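Local coordinates for protein dTDP-glucose 4,6-dehydratase (Klebsiella pneumoniae, PDB 5U4Q) that probably acts on a nucleotide-linked sugar as an NAD-dependent epimerase or dehydratase of the extended short-chain dehydrogenase type, and binds NAD in a Rossmann-fold domain, at residues Gly27-Gly32 against Tyr54-Phe59; Ser207-Asn212 against Gln287-Pro292; Lys215-Phe220 against Pro268-Asp273. All coordinates share one frame; numbering follows the deposited sequence.

Contact 1 of 3, residues Gly27-Gly32 against Tyr54-Phe59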
loop_
_atom_site.group_PDB
_atom_site.type_symbol
_atom_site.label_atom_id
_atom_site.label_comp_id
_atom_site.label_asym_id
_atom_site.label_seq_id
_atom_site.Cartn_x
_atom_site.Cartn_y
_atom_site.Cartn_z
ATOM N N GLY A 27 0.068 20.479 -28.644
ATOM C CA GLY A 27 0.797 19.848 -29.750
ATOM C C GLY A 27 1.470 18.537 -29.483
ATOM O O GLY A 27 2.254 18.072 -30.321
ATOM N N HIS A 28 1.174 17.898 -28.349
ATOM C CA HIS A 28 1.830 16.640 -28.025
ATOM C C HIS A 28 1.064 15.436 -28.544
ATOM O O HIS A 28 -0.117 15.519 -28.851
ATOM C CB HIS A 28 1.947 16.458 -26.513
ATOM C CG HIS A 28 2.652 17.568 -25.808
ATOM N ND1 HIS A 28 3.960 17.912 -26.081
ATOM C CD2 HIS A 28 2.260 18.356 -24.776
ATOM C CE1 HIS A 28 4.323 18.900 -25.282
ATOM N NE2 HIS A 28 3.315 19.183 -24.476
ATOM N N ASN A 29 1.763 14.307 -28.631
ATOM C CA ASN A 29 1.187 13.025 -28.969
ATOM C C ASN A 29 0.715 12.398 -27.656
ATOM O O ASN A 29 1.428 12.445 -26.646
ATOM C CB ASN A 29 2.232 12.139 -29.649
ATOM C CG ASN A 29 2.660 12.686 -31.004
ATOM O OD1 ASN A 29 1.846 13.194 -31.777
ATOM N ND2 ASN A 29 3.946 12.590 -31.289
ATOM N N VAL A 30 -0.500 11.874 -27.647
ATOM C CA VAL A 30 -1.079 11.286 -26.449
ATOM C C VAL A 30 -1.719 9.965 -26.738
ATOM O O VAL A 30 -2.457 9.837 -27.716
ATOM C CB VAL A 30 -2.173 12.217 -25.881
ATOM C CG1 VAL A 30 -2.851 11.594 -24.667
ATOM C CG2 VAL A 30 -1.586 13.569 -25.533
ATOM N N VAL A 31 -1.435 8.971 -25.907
ATOM C CA VAL A 31 -2.155 7.720 -25.927
ATOM C C VAL A 31 -2.960 7.715 -24.626
ATOM O O VAL A 31 -2.400 7.919 -23.538
ATOM C CB VAL A 31 -1.242 6.488 -25.979
ATOM C CG1 VAL A 31 -2.058 5.212 -25.876
ATOM C CG2 VAL A 31 -0.399 6.534 -27.257
ATOM N N GLY A 32 -4.252 7.512 -24.762
ATOM C CA GLY A 32 -5.164 7.417 -23.620
ATOM C C GLY A 32 -5.602 5.980 -23.460
ATOM O O GLY A 32 -5.851 5.292 -24.458
ATOM N N TYR A 54 -8.445 13.724 -32.052
ATOM C CA TYR A 54 -7.412 14.542 -32.628
ATOM C C TYR A 54 -6.463 13.583 -33.334
ATOM O O TYR A 54 -6.282 12.451 -32.899
ATOM C CB TYR A 54 -6.599 15.256 -31.538
ATOM C CG TYR A 54 -7.288 16.408 -30.824
ATOM C CD1 TYR A 54 -8.287 16.180 -29.884
ATOM C CD2 TYR A 54 -6.893 17.724 -31.035
ATOM C CE1 TYR A 54 -8.893 17.231 -29.211
ATOM C CE2 TYR A 54 -7.485 18.771 -30.362
ATOM C CZ TYR A 54 -8.487 18.524 -29.452
ATOM O OH TYR A 54 -9.087 19.570 -28.792
ATOM N N PRO A 55 -5.790 14.045 -34.395
ATOM C CA PRO A 55 -4.880 13.137 -35.091
ATOM C C PRO A 55 -3.735 12.614 -34.212
ATOM O O PRO A 55 -3.254 11.492 -34.448
ATOM C CB PRO A 55 -4.346 13.976 -36.259
ATOM C CG PRO A 55 -4.747 15.378 -35.971
ATOM C CD PRO A 55 -5.913 15.343 -35.044
ATOM N N ALA A 56 -3.312 13.406 -33.224
ATOM C CA ALA A 56 -2.223 13.011 -32.323
ATOM C C ALA A 56 -2.693 12.192 -31.105
ATOM O O ALA A 56 -1.889 11.905 -30.220
ATOM C CB ALA A 56 -1.502 14.239 -31.856
ATOM N N PHE A 57 -3.964 11.819 -31.080
ATOM C CA PHE A 57 -4.526 11.008 -29.998
ATOM C C PHE A 57 -4.874 9.628 -30.474
ATOM O O PHE A 57 -5.446 9.467 -31.556
ATOM C CB PHE A 57 -5.795 11.645 -29.428
ATOM C CG PHE A 57 -6.418 10.868 -28.297
ATOM C CD1 PHE A 57 -5.801 10.838 -27.055
ATOM C CD2 PHE A 57 -7.604 10.145 -28.471
ATOM C CE1 PHE A 57 -6.351 10.111 -26.008
ATOM C CE2 PHE A 57 -8.172 9.444 -27.411
ATOM C CZ PHE A 57 -7.527 9.420 -26.176
ATOM N N HIS A 58 -4.542 8.640 -29.657
ATOM C CA HIS A 58 -4.934 7.263 -29.886
ATOM C C HIS A 58 -5.455 6.700 -28.576
ATOM O O HIS A 58 -4.837 6.906 -27.537
ATOM C CB HIS A 58 -3.775 6.414 -30.362
ATOM C CG HIS A 58 -3.327 6.739 -31.751
ATOM N ND1 HIS A 58 -2.274 7.592 -32.014
ATOM C CD2 HIS A 58 -3.798 6.338 -32.958
ATOM C CE1 HIS A 58 -2.106 7.688 -33.322
ATOM N NE2 HIS A 58 -3.020 6.941 -33.916
ATOM N N PHE A 59 -6.565 5.988 -28.651
ATOM C CA PHE A 59 -7.175 5.376 -27.499
ATOM C C PHE A 59 -7.094 3.874 -27.550
ATOM O O PHE A 59 -7.268 3.270 -28.633
ATOM C CB PHE A 59 -8.649 5.756 -27.372
ATOM C CG PHE A 59 -9.344 5.068 -26.230
ATOM C CD1 PHE A 59 -9.083 5.449 -24.927
ATOM C CD2 PHE A 59 -10.223 4.028 -26.459
ATOM C CE1 PHE A 59 -9.695 4.816 -23.872
ATOM C CE2 PHE A 59 -10.838 3.383 -25.392
ATOM C CZ PHE A 59 -10.570 3.789 -24.104
HETATM O O HOH W 1 0.364 10.332 -32.106
HETATM O O HOH W 2 -0.903 9.030 -30.092
#
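Val30 is gripped on both its backbone polar atoms by the neighbouring strand: its N donates to Ala56 O at 2.9 Å in a nearly straight bond, and its O accepts from His58 N at 3.1 Å. Two residues on, Gly32 N reaches His58 O at 2.9 Å, so a three-bond parallel ladder pairs Val30 with Phe57, Val31 with His58 and Gly32 with Phe59. Between the bonds the CA hydrogens of Phe57 and Val31 lean on the carbonyl oxygens of Val30 and His58. A water lies between Val30 O and His58 ND1, 2.8 Å from the latter and at the edge of the imidazole ring.

The two strands are the flanks of a beta-alpha-beta unit of the Rossmann fold, strand 29-34, helix 42-50 and strand 57-61. Gly27 closes helix 14-25 in a Schellman motif just before the first strand, and a type I turn from Tyr54 to Phe57 leads into the second.

On the face carrying Val30 and Phe57, Phe57 holds CG anti to its N (chi1 -179°), which turns the ring toward the first strand. Val30 CG1 meets the ring edge in its plane, 3.9 Å from Phe57 CD1, while Phe57 CE1 lies 3.6 Å from Gly32 N; the missing side chain at Gly32 allows the ring to lie this close to the backbone. Phe59 repeats the posture, with Phe59 CD1 3.3 Å from Gly32 O. Leu24 of helix 14-25 and Leu49 of helix 42-50 pack against Phe57 from that face. Just before the first bridge, Ala56 CB touches both His28 O and Asn29 OD1, each at 3.5 Å.

Contact 2 of 3, residues Ser207-Asn212 against Gln287-Pro292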
loop_
_atom_site.group_PDB
_atom_site.type_symbol
_atom_site.label_atom_id
_atom_site.label_comp_id
_atom_site.label_asym_id
_atom_site.label_seq_id
_atom_site.Cartn_x
_atom_site.Cartn_y
_atom_site.Cartn_z
ATOM N N SER A 207 -32.571 14.872 -1.048
ATOM C CA SER A 207 -31.993 15.723 -0.026
ATOM C C SER A 207 -30.471 15.610 0.009
ATOM O O SER A 207 -29.918 14.529 -0.201
ATOM C CB SER A 207 -32.569 15.361 1.336
ATOM O OG SER A 207 -33.976 15.483 1.320
ATOM N N ILE A 208 -29.807 16.740 0.241
ATOM C CA ILE A 208 -28.368 16.778 0.411
ATOM C C ILE A 208 -28.077 16.819 1.906
ATOM O O ILE A 208 -28.695 17.607 2.643
ATOM C CB ILE A 208 -27.757 18.038 -0.218
ATOM C CG1 ILE A 208 -28.047 18.085 -1.719
ATOM C CG2 ILE A 208 -26.253 18.095 0.046
ATOM C CD1 ILE A 208 -27.692 19.419 -2.344
ATOM N N ASP A 209 -27.138 15.994 2.359
ATOM C CA ASP A 209 -26.740 16.010 3.763
ATOM C C ASP A 209 -25.827 17.214 3.961
ATOM O O ASP A 209 -24.892 17.430 3.179
ATOM C CB ASP A 209 -26.027 14.714 4.175
ATOM C CG ASP A 209 -26.988 13.560 4.441
ATOM O OD1 ASP A 209 -28.210 13.688 4.198
ATOM O OD2 ASP A 209 -26.508 12.504 4.913
ATOM N N VAL A 210 -26.122 18.001 4.995
ATOM C CA VAL A 210 -25.370 19.201 5.312
ATOM C C VAL A 210 -24.829 19.103 6.734
ATOM O O VAL A 210 -25.601 19.069 7.689
ATOM C CB VAL A 210 -26.278 20.455 5.171
ATOM C CG1 VAL A 210 -25.516 21.736 5.528
ATOM C CG2 VAL A 210 -26.868 20.531 3.765
ATOM N N TYR A 211 -23.503 19.062 6.864
ATOM C CA TYR A 211 -22.815 18.978 8.160
ATOM C C TYR A 211 -22.347 20.333 8.675
ATOM O O TYR A 211 -22.044 21.231 7.892
ATOM C CB TYR A 211 -21.577 18.077 8.038
ATOM C CG TYR A 211 -21.897 16.637 7.759
ATOM C CD1 TYR A 211 -22.064 16.178 6.451
ATOM C CD2 TYR A 211 -22.041 15.725 8.803
ATOM C CE1 TYR A 211 -22.368 14.847 6.192
ATOM C CE2 TYR A 211 -22.344 14.398 8.558
ATOM C CZ TYR A 211 -22.503 13.961 7.252
ATOM O OH TYR A 211 -22.804 12.643 7.016
ATOM N N ASN A 212 -22.280 20.463 10.004
ATOM C CA ASN A 212 -21.756 21.660 10.676
ATOM C C ASN A 212 -22.327 22.986 10.127
ATOM O O ASN A 212 -21.578 23.941 9.850
ATOM C CB ASN A 212 -20.213 21.640 10.594
ATOM C CG ASN A 212 -19.539 22.760 11.400
ATOM O OD1 ASN A 212 -20.074 23.259 12.398
ATOM N ND2 ASN A 212 -18.343 23.146 10.964
ATOM N N GLN A 287 -33.162 20.612 -1.309
ATOM C CA GLN A 287 -33.672 19.974 -0.099
ATOM C C GLN A 287 -32.456 19.619 0.736
ATOM O O GLN A 287 -31.507 19.023 0.220
ATOM C CB GLN A 287 -34.431 18.689 -0.438
ATOM C CG GLN A 287 -35.719 18.910 -1.216
ATOM C CD GLN A 287 -36.853 19.386 -0.337
ATOM O OE1 GLN A 287 -37.388 20.480 -0.530
ATOM N NE2 GLN A 287 -37.218 18.573 0.652
ATOM N N LYS A 288 -32.473 19.967 2.018
ATOM C CA LYS A 288 -31.343 19.732 2.894
ATOM C C LYS A 288 -31.719 18.941 4.138
ATOM O O LYS A 288 -32.818 19.119 4.689
ATOM C CB LYS A 288 -30.733 21.079 3.314
ATOM C CG LYS A 288 -30.403 21.989 2.145
ATOM C CD LYS A 288 -29.977 23.379 2.590
ATOM C CE LYS A 288 -29.785 24.294 1.395
ATOM N NZ LYS A 288 -31.046 24.678 0.694
ATOM N N ASN A 289 -30.818 18.053 4.558
ATOM C CA ASN A 289 -30.936 17.309 5.817
ATOM C C ASN A 289 -29.787 17.799 6.702
ATOM O O ASN A 289 -28.618 17.617 6.369
ATOM C CB ASN A 289 -30.768 15.798 5.619
ATOM C CG ASN A 289 -31.778 15.201 4.671
ATOM O OD1 ASN A 289 -31.476 14.220 3.990
ATOM N ND2 ASN A 289 -32.978 15.776 4.612
HETATM N N MSE A 290 -30.106 18.422 7.830
HETATM C CA MSE A 290 -29.067 18.947 8.709
HETATM C C MSE A 290 -28.578 17.846 9.604
HETATM O O MSE A 290 -29.361 17.226 10.336
HETATM C CB MSE A 290 -29.588 20.111 9.548
HETATM C CG MSE A 290 -30.348 21.159 8.745
HETATM SE SE MSE A 290 -29.329 21.828 7.199
HETATM C CE MSE A 290 -27.714 22.425 8.142
HETATM N N MSE A 291 -27.277 17.590 9.550
HETATM C CA MSE A 291 -26.664 16.516 10.332
HETATM C C MSE A 291 -26.241 17.092 11.656
HETATM O O MSE A 291 -25.541 18.109 11.685
HETATM C CB MSE A 291 -25.465 15.958 9.564
HETATM C CG MSE A 291 -25.819 15.541 8.135
HETATM SE SE MSE A 291 -27.239 14.174 8.135
HETATM C CE MSE A 291 -26.093 12.580 8.339
ATOM N N PRO A 292 -26.649 16.455 12.778
ATOM C CA PRO A 292 -26.280 17.009 14.086
ATOM C C PRO A 292 -24.785 16.887 14.367
ATOM O O PRO A 292 -24.147 15.925 13.931
ATOM C CB PRO A 292 -27.110 16.174 15.073
ATOM C CG PRO A 292 -27.327 14.876 14.381
ATOM C CD PRO A 292 -27.412 15.197 12.911
HETATM O O HOH W 3 -25.468 21.049 10.246
HETATM O O HOH W 4 -22.830 18.111 11.381
#
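The axes of strands 208-211 and 288-291, which run parallel with a twist of 33°, approach to 4.6 Å, and four backbone bonds of 2.8 to 2.9 Å join them, from Ile208 N to Gln287 O, Asn289 N to Ile208 O, Val210 N to Asn289 O and Met291 N to Val210 O. Tyr211 and selenomethionine Met291 meet closely: Met291 CG stands over the centre of one face of the phenol ring, 3.7 Å from the centroid, a CH-pi contact. Its chain, bent at chi2 and chi3, then carries SE above the same ring at a longer distance, a loose Met-aromatic contact, and curls Met291 CE back to 3.5 Å from Tyr211 OH. CE also lies against Asp209 OD2.

Strands 208-211 and 288-291 form a small parallel sheet apart from the Rossmann sheet, consistent with the C-terminal, substrate-binding part of extended short-chain dehydrogenases; helix 271-282 leads into the second strand.

Further along the face of Asp209 and Tyr211, the amide of Asn289 packs on Ser207, with Asn289 OD1 3.1 Å from Ser207 CB. The carboxylate of Asp209 crosses this amide with the planes 59° apart; Asp209 OD1 and Asn289 OD1, both acceptors, stand 3.3 Å apart without a bond.

On the face of Ile208, Val210, Lys288 and Met290 the contacts between the strands are apolar. Val210 and selenomethionine Met290 run alongside each other in the same direction, and Val210 CG1 is pressed to 3.5 Å from Met290 CE, tighter than usual for two carbons. Val210 CG2 rests on Lys288 CB, and the Lys288 ammonium turns to a salt bridge with Glu279 of helix 271-282. One water links Val210 O to Met291 O; a second accepts from Asn212 N and donates to Met291 O.

Contact 3 of 3, residues Lys215-Phe220 against Pro268-Asp273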
loop_
_atom_site.group_PDB
_atom_site.type_symbol
_atom_site.label_atom_id
_atom_site.label_comp_id
_atom_site.label_asym_id
_atom_site.label_seq_id
_atom_site.Cartn_x
_atom_site.Cartn_y
_atom_site.Cartn_z
ATOM N N LYS A 215 -20.943 25.016 7.196
ATOM C CA LYS A 215 -19.674 25.744 7.330
ATOM C C LYS A 215 -18.431 24.873 7.192
ATOM O O LYS A 215 -17.326 25.350 7.440
ATOM C CB LYS A 215 -19.624 26.541 8.650
ATOM C CG LYS A 215 -20.381 27.864 8.597
ATOM C CD LYS A 215 -19.771 28.887 9.551
ATOM C CE LYS A 215 -20.216 30.295 9.207
ATOM N NZ LYS A 215 -19.638 31.292 10.148
HETATM N N MSE A 216 -18.602 23.621 6.775
HETATM C CA MSE A 216 -17.454 22.736 6.547
HETATM C C MSE A 216 -16.656 23.314 5.414
HETATM O O MSE A 216 -17.220 23.637 4.375
HETATM C CB MSE A 216 -17.911 21.322 6.189
HETATM C CG MSE A 216 -16.932 20.297 6.725
HETATM SE SE MSE A 216 -17.183 20.253 8.681
HETATM C CE MSE A 216 -15.398 20.890 9.231
ATOM N N LYS A 217 -15.350 23.488 5.615
ATOM C CA LYS A 217 -14.488 24.053 4.572
ATOM C C LYS A 217 -13.939 22.936 3.699
ATOM O O LYS A 217 -12.911 22.343 4.015
ATOM C CB LYS A 217 -13.340 24.890 5.158
ATOM C CG LYS A 217 -13.783 26.218 5.765
ATOM C CD LYS A 217 -12.589 27.085 6.147
ATOM C CE LYS A 217 -13.002 28.330 6.928
ATOM N NZ LYS A 217 -13.866 29.265 6.152
ATOM N N ARG A 218 -14.646 22.637 2.616
ATOM C CA ARG A 218 -14.188 21.615 1.687
ATOM C C ARG A 218 -13.155 22.234 0.741
ATOM O O ARG A 218 -13.242 23.408 0.373
ATOM C CB ARG A 218 -15.357 21.015 0.900
ATOM C CG ARG A 218 -16.283 20.075 1.692
ATOM C CD ARG A 218 -15.665 18.699 1.946
ATOM N NE ARG A 218 -15.336 17.953 0.717
ATOM C CZ ARG A 218 -16.188 17.212 -0.005
ATOM N NH1 ARG A 218 -15.760 16.584 -1.110
ATOM N NH2 ARG A 218 -17.471 17.105 0.340
ATOM N N ASP A 219 -12.179 21.426 0.360
ATOM C CA ASP A 219 -11.126 21.851 -0.515
ATOM C C ASP A 219 -11.578 21.428 -1.923
ATOM O O ASP A 219 -11.421 20.273 -2.309
ATOM C CB ASP A 219 -9.833 21.150 -0.080
ATOM C CG ASP A 219 -8.620 21.695 -0.737
ATOM O OD1 ASP A 219 -8.621 21.916 -1.969
ATOM O OD2 ASP A 219 -7.617 21.902 -0.019
ATOM N N PHE A 220 -12.226 22.356 -2.635
ATOM C CA PHE A 220 -12.712 22.156 -3.993
ATOM C C PHE A 220 -11.861 23.021 -4.934
ATOM O O PHE A 220 -11.750 24.242 -4.741
ATOM C CB PHE A 220 -14.184 22.637 -4.129
ATOM C CG PHE A 220 -15.248 21.619 -3.770
ATOM C CD1 PHE A 220 -15.140 20.798 -2.666
ATOM C CD2 PHE A 220 -16.443 21.587 -4.492
ATOM C CE1 PHE A 220 -16.172 19.917 -2.330
ATOM C CE2 PHE A 220 -17.472 20.711 -4.167
ATOM C CZ PHE A 220 -17.344 19.888 -3.074
ATOM N N PRO A 268 -11.142 30.176 1.448
ATOM C CA PRO A 268 -11.890 29.860 2.686
ATOM C C PRO A 268 -13.402 29.642 2.480
ATOM O O PRO A 268 -14.169 29.616 3.459
ATOM C CB PRO A 268 -11.644 31.099 3.548
ATOM C CG PRO A 268 -11.609 32.213 2.554
ATOM C CD PRO A 268 -11.065 31.635 1.251
ATOM N N VAL A 269 -13.824 29.516 1.226
ATOM C CA VAL A 269 -15.225 29.240 0.901
ATOM C C VAL A 269 -15.690 27.922 1.531
ATOM O O VAL A 269 -14.989 26.918 1.489
ATOM C CB VAL A 269 -15.467 29.169 -0.627
ATOM C CG1 VAL A 269 -15.374 30.563 -1.243
ATOM C CG2 VAL A 269 -14.523 28.156 -1.297
ATOM N N GLU A 270 -16.883 27.962 2.116
ATOM C CA GLU A 270 -17.486 26.834 2.814
ATOM C C GLU A 270 -18.526 26.157 1.937
ATOM O O GLU A 270 -18.997 26.741 0.976
ATOM C CB GLU A 270 -18.153 27.364 4.090
ATOM C CG GLU A 270 -17.126 27.940 5.061
ATOM C CD GLU A 270 -17.690 28.887 6.113
ATOM O OE1 GLU A 270 -18.848 29.328 6.002
ATOM O OE2 GLU A 270 -16.933 29.222 7.046
ATOM N N LEU A 271 -18.900 24.941 2.303
ATOM C CA LEU A 271 -19.863 24.129 1.540
ATOM C C LEU A 271 -21.131 24.901 1.137
ATOM O O LEU A 271 -21.586 24.840 -0.022
ATOM C CB LEU A 271 -20.194 22.867 2.355
ATOM C CG LEU A 271 -21.179 21.777 1.922
ATOM C CD1 LEU A 271 -22.606 22.086 2.333
ATOM C CD2 LEU A 271 -21.075 21.477 0.440
HETATM N N MSE A 272 -21.701 25.661 2.065
HETATM C CA MSE A 272 -22.918 26.400 1.757
HETATM C C MSE A 272 -22.710 27.404 0.646
HETATM O O MSE A 272 -23.637 27.716 -0.044
HETATM C CB MSE A 272 -23.503 27.088 3.009
HETATM C CG MSE A 272 -24.913 27.664 2.796
HETATM SE SE MSE A 272 -26.317 26.364 2.363
HETATM C CE MSE A 272 -26.210 25.432 4.085
ATOM N N ASP A 273 -21.495 27.917 0.445
ATOM C CA ASP A 273 -21.264 28.885 -0.656
ATOM C C ASP A 273 -21.502 28.208 -2.020
ATOM O O ASP A 273 -22.046 28.832 -2.944
ATOM C CB ASP A 273 -19.846 29.471 -0.629
ATOM C CG ASP A 273 -19.569 30.337 0.604
ATOM O OD1 ASP A 273 -20.519 30.845 1.223
ATOM O OD2 ASP A 273 -18.382 30.530 0.929
HETATM O O HOH W 5 -15.804 26.986 8.977
HETATM O O HOH W 6 -15.747 24.543 1.160
#
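The loop between strands 208-211 and 220-222 crosses the start of helix 271-282 here, its direction nearly perpendicular to that of residues 268-271. Leu271 N donates to Met216 O at 3.0 Å, and Leu271 CB packs against the same oxygen. Lys217 reaches over Glu270, bent only at its last torsion (chi4 -63°), which turns NZ onto two acceptors. Lys217 NZ meets Pro268 O at 2.7 Å, in the carbonyl plane on a lone pair, and forms a salt bridge with Glu270 OE2 at 3.2 Å, approaching from the anti side and 30° out of the carboxylate plane. The extended Lys215 chain crosses the same carboxylate, with Lys215 CG 3.4 Å from Glu270 OE1. A water donates to both Lys215 O and Glu270 OE2. Glu270 N in turn donates to Asp273 OD2, which it meets from above the carboxylate plane. With Lys217 NZ on Glu270 OE2 and Lys215 NZ 4.6 Å from that oxygen, the surroundings are positive and would probably favour the ionised carboxylate.

Overall arrangement
Contact 1 lies on the opposite side of the chain's centre from the other two: its centre is 43 Å from that of contact 2 and 37 Å from that of contact 3. Contacts 2 and 3 are neighbours, 14 Å between centres, and they touch through Met272, whose CE packs 4.0 Å from Val210 CG1 and whose SE lies near Lys288 CE. Helix 271-282, which starts in contact 3, is followed in the chain by strand 288-291 of contact 2. NAD lies between the two regions: the side chain of Phe59 in contact 1 comes within about 8 Å of it, and that of Arg218 in contact 3 within about 7 Å.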